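Local atomic coordinates of triphenylmethane reductase (Citrobacter sp., PDB entry 2JL1), a protein that binds NADP(H) in a Rossmann-type domain and probably uses the cofactor to reduce triphenylmethane dyes. Residues V170-R175 and Q202-D207; A210-E215 and P276-V281. All blocks are in the same frame, centred on the assembly; numbering follows the deposited sequence.

Contact 1. Residues V170-R175 and Q202-D207; sequences VNSVTR and QPWTFD. With NAP (NADP nicotinamide-adenine-dinucleotide phosphate), chain B.
Val170 lies over the indole of Trp204, and two backbone hydrogen bonds join the same two residues. Its CB stands 3.8 Å from the centroid of the Trp204 six-membered ring, only 18° off the ring normal, which qualifies as a CH-pi contact. With CG1 anti to the backbone N (chi1 -171°), that methyl drops onto the ring at CZ2, 3.4 Å away, while CG2 turns to CE1 of Phe206. Phe206 in turn receives CZ3 of Trp204 over the centre of one face, so valine, indole and phenyl form one apolar cluster.

The backbone evidence is equally direct. Val170 N donates to Trp204 O at 2.9 Å, and Trp204 N returns a bond to Val170 O at 3.1 Å, making a single antiparallel hydrogen-bonded bridge. At the indole edge, Trp204 NE1 gives its hydrogen to Ser172 OG at 3.0 Å. The oxygen lies close to the ring plane but the N-H...O angle is a bent 142°; this bond helps to fix the rotation of the indole. Ser172 OG is held in place by a further hydrogen bond to Thr144 OG1, and the neighbouring Asn171 uses ND2 to reach the carbonyl of Lys262.

Farther along the same loop, Thr174 caps the start of helix 175-186, and Arg175, its first residue, donates from NE to O2N of the nicotinamide-side phosphate of NADP at 2.7 Å. Arg175 N is bonded to Asp145 OD1, which helps to hold the backbone there. The single antiparallel bridge, with the indole packed on Val170, thus links the cofactor-binding loop of this NmrA-like protein of the Rossmann clan to the start of helix 206-217, which follows edge strand 194-198.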
ATOM      1  N   VAL A 170       0.032  -4.838  26.771  1.00 20.35           N
ATOM      2  CA  VAL A 170      -0.453  -3.640  26.094  1.00 18.37           C
ATOM      3  C   VAL A 170       0.599  -2.521  26.114  1.00 19.40           C
ATOM      4  O   VAL A 170       0.976  -2.025  27.170  1.00 20.08           O
ATOM      5  CB  VAL A 170      -1.801  -3.124  26.700  1.00 19.12           C
ATOM      6  CG1 VAL A 170      -2.396  -1.990  25.837  1.00 16.92           C
ATOM      7  CG2 VAL A 170      -2.846  -4.264  26.817  1.00 16.45           C
ATOM      8  N   ASN A 171       0.995  -2.079  24.929  1.00 18.56           N
ATOM      9  CA  ASN A 171       2.042  -1.055  24.754  1.00 18.78           C
ATOM     10  C   ASN A 171       1.425   0.313  24.407  1.00 18.78           C
ATOM     11  O   ASN A 171       2.095   1.200  23.833  1.00 18.92           O
ATOM     12  CB  ASN A 171       3.001  -1.521  23.651  1.00 18.13           C
ATOM     13  CG  ASN A 171       2.311  -1.594  22.295  1.00 17.99           C
ATOM     14  OD1 ASN A 171       1.104  -1.273  22.179  1.00 20.32           O
ATOM     15  ND2 ASN A 171       3.051  -2.007  21.271  1.00 18.23           N
ATOM     16  N   SER A 172       0.150   0.486  24.773  1.00 19.56           N
ATOM     17  CA  SER A 172      -0.606   1.704  24.453  1.00 20.13           C
ATOM     18  C   SER A 172       0.021   2.993  24.982  1.00 21.38           C
ATOM     19  O   SER A 172       0.762   2.988  25.960  1.00 21.19           O
ATOM     20  CB  SER A 172      -2.054   1.595  24.947  1.00 20.55           C
ATOM     21  OG  SER A 172      -2.117   1.645  26.377  1.00 21.38           O
ATOM     22  N   VAL A 173      -0.253   4.106  24.323  0.50 21.61           N
ATOM     23  CA  VAL A 173       0.120   5.410  24.877  0.50 21.58           C
ATOM     24  C   VAL A 173      -1.055   6.361  24.635  0.50 21.54           C
ATOM     25  O   VAL A 173      -1.835   6.168  23.704  0.50 21.92           O
ATOM     26  CB  VAL A 173       1.418   5.969  24.252  0.50 21.63           C
ATOM     27  CG1 VAL A 173       2.660   5.167  24.682  0.50 19.70           C
ATOM     28  CG2 VAL A 173       1.305   5.983  22.745  0.50 20.72           C
ATOM     29  N   THR A 174      -1.164   7.393  25.460  1.00 21.86           N
ATOM     30  CA  THR A 174      -2.291   8.338  25.388  1.00 21.24           C
ATOM     31  C   THR A 174      -2.252   9.150  24.070  1.00 21.54           C
ATOM     32  O   THR A 174      -1.182   9.399  23.504  1.00 21.53           O
ATOM     33  CB  THR A 174      -2.323   9.296  26.575  1.00 21.07           C
ATOM     34  OG1 THR A 174      -1.140  10.090  26.569  1.00 20.82           O
ATOM     35  CG2 THR A 174      -2.418   8.535  27.956  1.00 20.95           C
ATOM     36  N   ARG A 175      -3.424   9.551  23.586  1.00 22.49           N
ATOM     37  CA  ARG A 175      -3.528  10.474  22.437  1.00 22.07           C
ATOM     38  C   ARG A 175      -2.714  11.715  22.690  1.00 22.39           C
ATOM     39  O   ARG A 175      -2.090  12.242  21.771  1.00 22.63           O
ATOM     40  CB  ARG A 175      -4.955  10.935  22.238  1.00 22.73           C
ATOM     41  CG  ARG A 175      -5.798  10.029  21.451  1.00 23.84           C
ATOM     42  CD  ARG A 175      -7.075  10.752  21.075  1.00 27.13           C
ATOM     43  NE  ARG A 175      -8.053   9.742  20.707  1.00 29.87           N
ATOM     44  CZ  ARG A 175      -8.960   9.257  21.545  1.00 31.86           C
ATOM     45  NH1 ARG A 175      -9.045   9.740  22.777  1.00 30.55           N
ATOM     46  NH2 ARG A 175      -9.796   8.317  21.131  1.00 33.85           N
ATOM     47  N   GLN A 202       6.885   0.726  28.866  1.00 21.54           N
ATOM     48  CA  GLN A 202       6.396   0.240  30.158  1.00 22.29           C
ATOM     49  C   GLN A 202       4.978  -0.327  29.977  1.00 21.60           C
ATOM     50  O   GLN A 202       3.992   0.250  30.453  1.00 21.30           O
ATOM     51  CB  GLN A 202       6.404   1.348  31.215  1.00 22.93           C
ATOM     52  CG  GLN A 202       7.786   1.907  31.518  1.00 27.21           C
ATOM     53  CD  GLN A 202       7.721   2.986  32.567  1.00 34.41           C
ATOM     54  OE1 GLN A 202       7.426   4.161  32.263  1.00 35.99           O
ATOM     55  NE2 GLN A 202       7.951   2.596  33.819  1.00 35.07           N
ATOM     56  N   PRO A 203       4.876  -1.476  29.309  1.00 20.89           N
ATOM     57  CA  PRO A 203       3.564  -2.056  28.989  1.00 20.35           C
ATOM     58  C   PRO A 203       2.858  -2.591  30.246  1.00 20.14           C
ATOM     59  O   PRO A 203       3.490  -2.736  31.303  1.00 20.67           O
ATOM     60  CB  PRO A 203       3.905  -3.191  28.009  1.00 20.06           C
ATOM     61  CG  PRO A 203       5.359  -3.565  28.331  1.00 22.14           C
ATOM     62  CD  PRO A 203       6.012  -2.309  28.839  1.00 21.51           C
ATOM     63  N   TRP A 204       1.572  -2.887  30.101  1.00 20.01           N
ATOM     64  CA  TRP A 204       0.707  -3.263  31.223  1.00 19.75           C
ATOM     65  C   TRP A 204      -0.218  -4.396  30.787  1.00 19.69           C
ATOM     66  O   TRP A 204      -0.267  -4.762  29.608  1.00 20.24           O
ATOM     67  CB  TRP A 204      -0.105  -2.038  31.681  1.00 19.79           C
ATOM     68  CG  TRP A 204      -0.873  -1.297  30.560  1.00 20.51           C
ATOM     69  CD1 TRP A 204      -0.382  -0.323  29.752  1.00 20.73           C
ATOM     70  CD2 TRP A 204      -2.265  -1.448  30.200  1.00 20.99           C
ATOM     71  NE1 TRP A 204      -1.351   0.126  28.893  1.00 22.30           N
ATOM     72  CE2 TRP A 204      -2.523  -0.534  29.150  1.00 22.72           C
ATOM     73  CE3 TRP A 204      -3.310  -2.260  30.666  1.00 19.53           C
ATOM     74  CZ2 TRP A 204      -3.785  -0.417  28.538  1.00 22.07           C
ATOM     75  CZ3 TRP A 204      -4.563  -2.154  30.064  1.00 21.91           C
ATOM     76  CH2 TRP A 204      -4.795  -1.240  29.007  1.00 21.81           C
ATOM     77  N   THR A 205      -0.924  -4.977  31.744  1.00 19.95           N
ATOM     78  CA  THR A 205      -1.880  -6.009  31.440  1.00 18.68           C
ATOM     79  C   THR A 205      -3.182  -5.539  32.073  1.00 19.15           C
ATOM     80  O   THR A 205      -3.187  -4.587  32.898  1.00 19.76           O
ATOM     81  CB  THR A 205      -1.453  -7.370  32.043  1.00 19.92           C
ATOM     82  OG1 THR A 205      -1.296  -7.228  33.462  1.00 18.25           O
ATOM     83  CG2 THR A 205      -0.103  -7.852  31.419  1.00 18.88           C
ATOM     84  N   PHE A 206      -4.275  -6.209  31.745  1.00 18.62           N
ATOM     85  CA  PHE A 206      -5.553  -5.838  32.359  1.00 19.65           C
ATOM     86  C   PHE A 206      -5.653  -6.189  33.847  1.00 19.37           C
ATOM     87  O   PHE A 206      -6.301  -5.472  34.606  1.00 18.83           O
ATOM     88  CB  PHE A 206      -6.727  -6.358  31.538  1.00 19.68           C
ATOM     89  CG  PHE A 206      -6.970  -5.549  30.308  1.00 21.27           C
ATOM     90  CD1 PHE A 206      -6.360  -5.888  29.104  1.00 20.13           C
ATOM     91  CD2 PHE A 206      -7.760  -4.393  30.363  1.00 23.69           C
ATOM     92  CE1 PHE A 206      -6.564  -5.122  27.959  1.00 21.73           C
ATOM     93  CE2 PHE A 206      -7.954  -3.592  29.200  1.00 20.99           C
ATOM     94  CZ  PHE A 206      -7.345  -3.963  28.007  1.00 20.62           C
ATOM     95  N   ASP A 207      -4.988  -7.268  34.266  1.00 20.73           N
ATOM     96  CA  ASP A 207      -4.776  -7.521  35.696  1.00 21.73           C
ATOM     97  C   ASP A 207      -4.203  -6.305  36.414  1.00 21.53           C
ATOM     98  O   ASP A 207      -4.713  -5.919  37.466  1.00 22.33           O
ATOM     99  CB  ASP A 207      -3.867  -8.734  35.923  1.00 23.14           C
ATOM    100  CG  ASP A 207      -4.617 -10.040  35.865  1.00 25.32           C
ATOM    101  OD1 ASP A 207      -5.836 -10.044  35.590  1.00 28.14           O
ATOM    102  OD2 ASP A 207      -3.993 -11.078  36.141  1.00 29.84           O
TER
HETATM  103  PA  NAP B1288     -11.491  10.922  15.769  1.00 36.33           P
HETATM  104  O1A NAP B1288     -12.593   9.944  15.550  1.00 36.71           O
HETATM  105  O2A NAP B1288     -11.658  11.804  16.943  1.00 33.47           O
HETATM  106  O5B NAP B1288     -11.241  11.814  14.472  1.00 36.23           O
HETATM  107  C5B NAP B1288     -11.321  11.332  13.148  1.00 38.62           C
HETATM  108  C4B NAP B1288     -11.186  12.576  12.284  1.00 38.50           C
HETATM  109  O4B NAP B1288     -11.257  12.245  10.903  1.00 40.48           O
HETATM  110  C3B NAP B1288     -12.342  13.525  12.602  1.00 38.56           C
HETATM  111  O3B NAP B1288     -11.847  14.829  12.766  1.00 35.97           O
HETATM  112  C2B NAP B1288     -13.200  13.474  11.370  1.00 39.72           C
HETATM  113  O2B NAP B1288     -13.741  14.727  11.089  1.00 43.53           O
HETATM  114  C1B NAP B1288     -12.177  13.136  10.305  1.00 37.27           C
HETATM  115  N9A NAP B1288     -12.859  12.611   9.114  1.00 35.60           N
HETATM  116  C8A NAP B1288     -13.761  11.587   9.036  1.00 35.30           C
HETATM  117  N7A NAP B1288     -14.131  11.458   7.740  1.00 36.35           N
HETATM  118  C5A NAP B1288     -13.494  12.403   7.009  1.00 34.60           C
HETATM  119  C6A NAP B1288     -13.515  12.724   5.652  1.00 35.09           C
HETATM  120  N6A NAP B1288     -14.277  12.046   4.797  1.00 34.45           N
HETATM  121  N1A NAP B1288     -12.732  13.760   5.199  1.00 34.41           N
HETATM  122  C2A NAP B1288     -11.949  14.480   6.075  1.00 33.61           C
HETATM  123  N3A NAP B1288     -11.924  14.157   7.413  1.00 33.67           N
HETATM  124  C4A NAP B1288     -12.694  13.135   7.867  1.00 34.70           C
HETATM  125  O3  NAP B1288     -10.120  10.059  15.905  1.00 34.94           O
HETATM  126  PN  NAP B1288      -8.851  10.257  16.875  1.00 35.18           P
HETATM  127  O1N NAP B1288      -8.454  11.671  16.774  1.00 32.01           O
HETATM  128  O2N NAP B1288      -9.163   9.667  18.206  1.00 35.10           O
HETATM  129  O5D NAP B1288      -7.699   9.378  16.100  1.00 34.42           O
HETATM  130  C5D NAP B1288      -7.205   9.810  14.839  1.00 36.46           C
HETATM  131  C4D NAP B1288      -7.064   8.691  13.801  1.00 37.74           C
HETATM  132  O4D NAP B1288      -6.299   7.633  14.354  1.00 39.24           O
HETATM  133  C3D NAP B1288      -8.407   8.074  13.403  1.00 38.77           C
HETATM  134  O3D NAP B1288      -9.011   8.660  12.278  1.00 38.26           O
HETATM  135  C2D NAP B1288      -8.093   6.610  13.160  1.00 39.87           C
HETATM  136  O2D NAP B1288      -7.725   6.309  11.830  1.00 41.63           O
HETATM  137  C1D NAP B1288      -6.873   6.378  14.025  1.00 41.70           C
HETATM  138  N1N NAP B1288      -7.289   5.601  15.204  1.00 43.62           N
HETATM  139  C2N NAP B1288      -6.299   5.069  15.969  1.00 45.88           C
HETATM  140  C3N NAP B1288      -6.611   4.299  17.052  1.00 45.73           C
HETATM  141  C7N NAP B1288      -5.548   3.704  17.873  1.00 45.88           C
HETATM  142  O7N NAP B1288      -5.968   3.027  19.055  1.00 45.63           O
HETATM  143  N7N NAP B1288      -4.291   3.808  17.428  1.00 43.55           N
HETATM  144  C4N NAP B1288      -7.958   4.137  17.438  1.00 46.53           C
HETATM  145  C5N NAP B1288      -8.944   4.758  16.711  1.00 46.88           C
HETATM  146  C6N NAP B1288      -8.600   5.453  15.547  1.00 45.79           C
HETATM  147  P2B NAP B1288     -15.222  15.146  11.578  1.00 49.09           P
HETATM  148  O1X NAP B1288     -15.062  15.941  12.860  1.00 47.46           O
HETATM  149  O2X NAP B1288     -16.107  13.939  11.843  1.00 46.44           O
HETATM  150  O3X NAP B1288     -15.786  15.990  10.454  1.00 48.15           O

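Contact 2. Residues A210-E215 and P276-V281; sequences AQILSE and PLKETV
Helices 210-215 and 277-281 pass each other with a closest axis approach of 9.9 Å and a signed crossing angle of -55°, the backbones coming nearest at Ile212 and Lys278, whose CA atoms are 6.2 Å apart. Ile212 contributes the largest share of the buried surface, its two arms working in separate directions. CG2, anti to the backbone N, rests on helix 277-281 between Lys278 and Val281, meeting CG2 of Val281 at 3.8 Å and the CA and CG of Lys278 at a like distance. The longer arm carries CD1 to Leu277, where it meets CD2 at 3.6 Å. Leu213 leaves its backbone pointing away from 277-281, yet brings CD1 to CG1 of Val281, 4.0 Å away, the two side chains crossing at about a right angle.

Beside this apolar layer, the exposed margin carries charge. The Lys278 chain bends at its last two torsions, and the bend brings NZ round past Ile212 to OE1 of Glu215 in a salt bridge; the modelled separation is improbably short, so the exact length is doubtful. The other carboxylate oxygen, OE2, accepts from Gln211 NE2 at 2.6 Å with a nearly straight N-H...O angle of 171°, the approach being from the anti side and 30° out of the carboxylate plane. Gln211, one turn earlier on the same helix, thus holds OE2, while the salt bridge, if its position is trusted, would engage OE1.

Ala210 and Leu213 also lie against Ile161 of strand 160-163, and Leu213 touches helix 153-158. Val281 extends the packing to Leu209 and Val216, so helix 206-217 sits between these elements and helix 277-285, which crosses it at an angle.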
ATOM      1  N   ALA A 210      -6.688  -3.415  36.621  1.00 19.20           N
ATOM      2  CA  ALA A 210      -7.684  -3.622  37.694  1.00 19.77           C
ATOM      3  C   ALA A 210      -7.084  -3.292  39.067  1.00 20.27           C
ATOM      4  O   ALA A 210      -7.777  -2.745  39.960  1.00 20.28           O
ATOM      5  CB  ALA A 210      -8.235  -5.049  37.661  1.00 18.93           C
ATOM      6  N   GLN A 211      -5.799  -3.596  39.232  1.00 21.64           N
ATOM      7  CA  GLN A 211      -5.099  -3.363  40.508  1.00 22.68           C
ATOM      8  C   GLN A 211      -4.901  -1.881  40.690  1.00 21.84           C
ATOM      9  O   GLN A 211      -5.145  -1.366  41.768  1.00 22.20           O
ATOM     10  CB  GLN A 211      -3.747  -4.127  40.592  1.00 23.74           C
ATOM     11  CG  GLN A 211      -2.834  -3.716  41.785  1.00 26.64           C
ATOM     12  CD  GLN A 211      -3.349  -4.157  43.158  1.00 36.49           C
ATOM     13  OE1 GLN A 211      -4.054  -5.166  43.284  1.00 40.82           O
ATOM     14  NE2 GLN A 211      -2.994  -3.393  44.202  1.00 38.04           N
ATOM     15  N   ILE A 212      -4.501  -1.189  39.629  1.00 21.00           N
ATOM     16  CA  ILE A 212      -4.397   0.266  39.658  1.00 20.92           C
ATOM     17  C   ILE A 212      -5.749   0.941  39.911  1.00 20.72           C
ATOM     18  O   ILE A 212      -5.825   1.860  40.726  1.00 21.07           O
ATOM     19  CB  ILE A 212      -3.737   0.823  38.357  1.00 21.57           C
ATOM     20  CG1 ILE A 212      -2.238   0.475  38.317  1.00 20.94           C
ATOM     21  CG2 ILE A 212      -3.912   2.311  38.255  1.00 21.34           C
ATOM     22  CD1 ILE A 212      -1.634   0.597  36.913  1.00 21.73           C
ATOM     23  N   LEU A 213      -6.808   0.508  39.219  1.00 20.87           N
ATOM     24  CA  LEU A 213      -8.163   1.043  39.473  1.00 21.74           C
ATOM     25  C   LEU A 213      -8.612   0.814  40.929  1.00 22.07           C
ATOM     26  O   LEU A 213      -9.247   1.694  41.548  1.00 22.45           O
ATOM     27  CB  LEU A 213      -9.167   0.404  38.516  1.00 21.58           C
ATOM     28  CG  LEU A 213     -10.566   0.967  38.234  1.00 23.28           C
ATOM     29  CD1 LEU A 213     -10.573   2.485  38.070  1.00 25.80           C
ATOM     30  CD2 LEU A 213     -11.126   0.262  36.985  1.00 24.49           C
ATOM     31  N   SER A 214      -8.330  -0.378  41.453  1.00 21.95           N
ATOM     32  CA  SER A 214      -8.539  -0.690  42.870  1.00 22.86           C
ATOM     33  C   SER A 214      -7.810   0.282  43.812  1.00 23.12           C
ATOM     34  O   SER A 214      -8.411   0.812  44.754  1.00 23.62           O
ATOM     35  CB  SER A 214      -8.069  -2.121  43.152  1.00 22.96           C
ATOM     36  OG  SER A 214      -8.861  -3.052  42.437  1.00 23.22           O
ATOM     37  N   GLU A 215      -6.524   0.530  43.538  1.00 23.68           N
ATOM     38  CA  GLU A 215      -5.701   1.449  44.336  1.00 24.56           C
ATOM     39  C   GLU A 215      -6.233   2.871  44.330  1.00 24.25           C
ATOM     40  O   GLU A 215      -6.391   3.455  45.386  1.00 23.72           O
ATOM     41  CB  GLU A 215      -4.234   1.450  43.874  1.00 25.08           C
ATOM     42  CG  GLU A 215      -3.443   0.253  44.368  1.00 29.34           C
ATOM     43  CD  GLU A 215      -2.239  -0.086  43.497  1.00 34.08           C
ATOM     44  OE1 GLU A 215      -1.830   0.748  42.651  1.00 35.86           O
ATOM     45  OE2 GLU A 215      -1.688  -1.200  43.666  1.00 37.76           O
ATOM     46  N   PRO A 276       2.711   7.800  33.539  1.00 26.59           N
ATOM     47  CA  PRO A 276       2.397   6.540  34.200  1.00 26.12           C
ATOM     48  C   PRO A 276       0.919   6.195  34.020  1.00 25.21           C
ATOM     49  O   PRO A 276       0.063   7.084  34.075  1.00 26.00           O
ATOM     50  CB  PRO A 276       2.675   6.853  35.672  1.00 26.92           C
ATOM     51  CG  PRO A 276       3.655   7.959  35.647  1.00 27.10           C
ATOM     52  CD  PRO A 276       3.235   8.797  34.495  1.00 26.32           C
ATOM     53  N   LEU A 277       0.622   4.918  33.844  1.00 24.63           N
ATOM     54  CA  LEU A 277      -0.768   4.454  33.697  1.00 24.41           C
ATOM     55  C   LEU A 277      -1.655   4.944  34.845  1.00 24.17           C
ATOM     56  O   LEU A 277      -2.802   5.348  34.630  1.00 23.07           O
ATOM     57  CB  LEU A 277      -0.804   2.926  33.604  1.00 24.18           C
ATOM     58  CG  LEU A 277      -2.133   2.239  33.274  1.00 24.20           C
ATOM     59  CD1 LEU A 277      -2.681   2.671  31.875  1.00 24.56           C
ATOM     60  CD2 LEU A 277      -1.868   0.743  33.318  1.00 24.93           C
ATOM     61  N   LYS A 278      -1.113   4.922  36.063  1.00 25.08           N
ATOM     62  CA  LYS A 278      -1.881   5.349  37.247  1.00 26.17           C
ATOM     63  C   LYS A 278      -2.355   6.802  37.141  1.00 26.24           C
ATOM     64  O   LYS A 278      -3.481   7.110  37.543  1.00 27.13           O
ATOM     65  CB  LYS A 278      -1.091   5.137  38.552  1.00 25.57           C
ATOM     66  CG  LYS A 278      -1.991   5.257  39.784  1.00 27.36           C
ATOM     67  CD  LYS A 278      -1.245   5.200  41.113  1.00 29.65           C
ATOM     68  CE  LYS A 278      -0.580   3.859  41.328  1.00 34.92           C
ATOM     69  NZ  LYS A 278      -1.555   2.719  41.362  1.00 36.77           N
ATOM     70  N   GLU A 279      -1.504   7.685  36.619  1.00 26.81           N
ATOM     71  CA  GLU A 279      -1.869   9.097  36.376  1.00 27.01           C
ATOM     72  C   GLU A 279      -2.999   9.227  35.357  1.00 26.18           C
ATOM     73  O   GLU A 279      -3.890  10.063  35.501  1.00 25.00           O
ATOM     74  CB  GLU A 279      -0.641   9.921  35.949  1.00 27.77           C
ATOM     75  CG  GLU A 279      -0.911  11.396  35.568  1.00 30.60           C
ATOM     76  CD  GLU A 279      -1.466  12.293  36.704  1.00 40.06           C
ATOM     77  OE1 GLU A 279      -1.611  11.847  37.880  1.00 42.34           O
ATOM     78  OE2 GLU A 279      -1.743  13.487  36.407  1.00 43.48           O
ATOM     79  N   THR A 280      -2.971   8.378  34.330  1.00 25.23           N
ATOM     80  CA  THR A 280      -4.040   8.372  33.332  1.00 24.35           C
ATOM     81  C   THR A 280      -5.337   7.863  33.952  1.00 24.87           C
ATOM     82  O   THR A 280      -6.407   8.398  33.670  1.00 24.45           O
ATOM     83  CB  THR A 280      -3.617   7.565  32.054  1.00 24.76           C
ATOM     84  OG1 THR A 280      -2.405   8.138  31.529  1.00 23.01           O
ATOM     85  CG2 THR A 280      -4.693   7.631  30.986  1.00 24.66           C
ATOM     86  N   VAL A 281      -5.249   6.838  34.801  1.00 24.84           N
ATOM     87  CA  VAL A 281      -6.444   6.330  35.496  1.00 25.50           C
ATOM     88  C   VAL A 281      -7.038   7.438  36.395  1.00 26.46           C
ATOM     89  O   VAL A 281      -8.256   7.664  36.401  1.00 26.00           O
ATOM     90  CB  VAL A 281      -6.161   5.017  36.302  1.00 25.39           C
ATOM     91  CG1 VAL A 281      -7.334   4.653  37.207  1.00 24.88           C
ATOM     92  CG2 VAL A 281      -5.838   3.841  35.349  1.00 24.78           C
TER

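Overall arrangement
Contact 1 (170-175 with 202-207) closes before contact 2 (210-215 with 276-281) opens, so the two follow in series along the chain, with centres about 11 Å apart. Both use helix 206-217, the first at its N-terminal end and the second farther along. They also touch directly: Trp204 CG packs on Leu277 CD2 at 3.6 Å, and Thr174 CG2 lies equally near Thr280 OG1. The C-terminal helix 277-285 is thereby packed against both the shared helix and the loop leading to Arg175. Contact 1 includes Arg175, which binds NADP, whereas the side chain of Leu277 in contact 2 is about 13 Å from the cofactor.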